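Local coordinates for insecticidal protein (Brevibacillus laterosporus, PDB 7ML9) that is an insecticidal toxin active against the western corn rootworm, probably by forming beta-pores in membranes as epsilon-toxin does, at residues R33-E38 and T247-K252. Sequence-based numbering, arbitrary orientation. Where two conformers were deposited one is given.
With EDO (1,2-ethanediol), chain H.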
loop_
_atom_site.group_PDB
_atom_site.type_symbol
_atom_site.label_atom_id
_atom_site.label_comp_id
_atom_site.label_asym_id
_atom_site.label_seq_id
_atom_site.Cartn_x
_atom_site.Cartn_y
_atom_site.Cartn_z
ATOM N N ARG A 33 -4.818 25.912 -4.197
ATOM C CA ARG A 33 -5.443 27.162 -4.623
ATOM C C ARG A 33 -6.612 27.531 -3.716
ATOM O O ARG A 33 -6.803 28.712 -3.387
ATOM C CB ARG A 33 -5.913 27.055 -6.067
ATOM C CG ARG A 33 -4.785 26.958 -7.109
ATOM C CD ARG A 33 -5.432 26.790 -8.481
ATOM N NE ARG A 33 -4.441 26.406 -9.485
ATOM C CZ ARG A 33 -4.702 26.283 -10.781
ATOM N NH1 ARG A 33 -5.926 26.521 -11.241
ATOM N NH2 ARG A 33 -3.736 25.926 -11.619
ATOM N N ASP A 34 -7.406 26.542 -3.296
ATOM C CA ASP A 34 -8.489 26.831 -2.361
ATOM C C ASP A 34 -7.940 27.230 -1.000
ATOM O O ASP A 34 -8.527 28.082 -0.321
ATOM C CB ASP A 34 -9.435 25.637 -2.225
ATOM C CG ASP A 34 -10.600 25.924 -1.281
ATOM O OD1 ASP A 34 -11.601 26.539 -1.715
ATOM O OD2 ASP A 34 -10.506 25.552 -0.093
ATOM N N LEU A 35 -6.815 26.634 -0.590
ATOM C CA LEU A 35 -6.155 27.063 0.641
ATOM C C LEU A 35 -5.853 28.565 0.615
ATOM O O LEU A 35 -6.082 29.277 1.606
ATOM C CB LEU A 35 -4.867 26.261 0.840
ATOM C CG LEU A 35 -4.039 26.556 2.085
ATOM C CD1 LEU A 35 -4.843 26.145 3.316
ATOM C CD2 LEU A 35 -2.686 25.799 2.020
ATOM N N ALA A 36 -5.306 29.061 -0.507
ATOM C CA ALA A 36 -5.058 30.505 -0.623
ATOM C C ALA A 36 -6.361 31.298 -0.544
ATOM O O ALA A 36 -6.429 32.325 0.144
ATOM C CB ALA A 36 -4.305 30.829 -1.924
ATOM N N ARG A 37 -7.409 30.834 -1.230
ATOM C CA ARG A 37 -8.700 31.518 -1.172
ATOM C C ARG A 37 -9.282 31.515 0.243
ATOM O O ARG A 37 -9.945 32.479 0.643
ATOM C CB ARG A 37 -9.686 30.874 -2.152
ATOM C CG ARG A 37 -9.247 30.970 -3.628
ATOM C CD ARG A 37 -10.134 30.125 -4.536
ATOM N NE ARG A 37 -9.607 30.135 -5.896
ATOM C CZ ARG A 37 -9.343 29.048 -6.617
ATOM N NH1 ARG A 37 -9.580 27.832 -6.117
ATOM N NH2 ARG A 37 -8.853 29.183 -7.851
ATOM N N GLU A 38 -9.069 30.436 1.009
ATOM C CA GLU A 38 -9.598 30.380 2.376
ATOM C C GLU A 38 -8.943 31.431 3.255
ATOM O O GLU A 38 -9.623 32.146 3.997
ATOM C CB GLU A 38 -9.386 28.990 2.999
ATOM C CG GLU A 38 -10.062 27.873 2.268
ATOM C CD GLU A 38 -11.517 27.717 2.651
ATOM O OE1 GLU A 38 -11.976 28.452 3.554
ATOM O OE2 GLU A 38 -12.196 26.849 2.057
ATOM N N THR A 247 -1.108 25.897 8.229
ATOM C CA THR A 247 -1.144 25.892 9.684
ATOM C C THR A 247 -2.211 26.848 10.197
ATOM O O THR A 247 -2.992 26.500 11.090
ATOM C CB THR A 247 0.233 26.253 10.238
ATOM O OG1 THR A 247 1.200 25.318 9.747
ATOM C CG2 THR A 247 0.249 26.241 11.780
ATOM N N LYS A 248 -2.302 28.035 9.590
ATOM C CA LYS A 248 -3.287 29.020 10.017
ATOM C C LYS A 248 -4.698 28.537 9.737
ATOM O O LYS A 248 -5.579 28.602 10.608
ATOM C CB LYS A 248 -3.017 30.355 9.302
ATOM C CG LYS A 248 -4.045 31.436 9.609
ATOM C CD LYS A 248 -3.664 32.749 8.923
ATOM C CE LYS A 248 -4.663 33.849 9.297
ATOM N NZ LYS A 248 -4.509 35.000 8.368
ATOM N N CYS A 249 -4.927 28.031 8.519
ATOM C CA CYS A 249 -6.261 27.640 8.096
ATOM C C CYS A 249 -6.792 26.479 8.935
ATOM O O CYS A 249 -7.984 26.450 9.276
ATOM C CB CYS A 249 -6.221 27.280 6.612
ATOM S SG CYS A 249 -6.305 28.797 5.568
ATOM N N GLN A 250 -5.915 25.537 9.296
ATOM C CA GLN A 250 -6.333 24.426 10.152
ATOM C C GLN A 250 -6.620 24.892 11.575
ATOM O O GLN A 250 -7.598 24.446 12.186
ATOM C CB GLN A 250 -5.268 23.333 10.128
ATOM C CG GLN A 250 -5.261 22.614 8.773
ATOM C CD GLN A 250 -4.323 21.408 8.723
ATOM O OE1 GLN A 250 -3.245 21.411 9.313
ATOM N NE2 GLN A 250 -4.735 20.381 7.991
ATOM N N GLN A 251 -5.803 25.813 12.104
ATOM C CA GLN A 251 -6.087 26.399 13.414
ATOM C C GLN A 251 -7.428 27.134 13.424
ATOM O O GLN A 251 -8.201 27.024 14.387
ATOM C CB GLN A 251 -4.936 27.329 13.806
ATOM C CG GLN A 251 -5.032 27.909 15.207
ATOM C CD GLN A 251 -3.849 28.795 15.525
ATOM O OE1 GLN A 251 -3.724 29.901 15.001
ATOM N NE2 GLN A 251 -2.974 28.314 16.372
ATOM N N LYS A 252 -7.744 27.858 12.343
ATOM C CA LYS A 252 -8.972 28.647 12.261
ATOM C C LYS A 252 -10.201 27.844 11.893
ATOM O O LYS A 252 -11.316 28.346 12.053
ATOM C CB LYS A 252 -8.842 29.754 11.200
ATOM C CG LYS A 252 -7.697 30.717 11.401
ATOM C CD LYS A 252 -8.082 31.846 12.317
ATOM C CE LYS A 252 -6.912 32.777 12.557
ATOM N NZ LYS A 252 -7.311 33.721 13.656
HETATM C C1 EDO H . -0.796 34.665 6.533
HETATM O O1 EDO H . -2.215 34.640 6.324
HETATM C C2 EDO H . -0.334 33.345 7.136
HETATM O O2 EDO H . 0.893 33.581 7.831
#
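With CG of Leu35 set opposite its backbone N (chi1 -179°) and SG of Cys249 opposite its carbonyl carbon (chi1 -82°), the two side chains meet between helices 28-48 and 242-252. One leucine methyl does the touching: CD1 of Leu35 lies 3.7 Å from CB of Cys249 and 3.8 Å from its SG. The sulfur reaches on to the backbone of the other helix, 4.0 Å from O of Leu35, and it also rests against CB of Glu38, one turn further along, at 4.0 Å. Cys249, buried, thus lies against two residues three positions apart on helix 28-48, and the contact is mainly van der Waals, through a methyl, a sulfur and two CB atoms. Leu35 also packs on Val245 and Leu246, which carries the same seam one turn back along helix 242-252. Lys248, its chain extended, sends NZ to Asp39 in a salt bridge and to Thr43 in a hydrogen bond, while Lys252 pairs with Glu46. Asp34, on the same helix as Leu35, binds a sodium ion together with Glu30. This is a small helix-helix interface, joined by a cysteine and a leucine and flanked by salt bridges, within an elongated, strand-rich toxin of the aerolysin/ETX class.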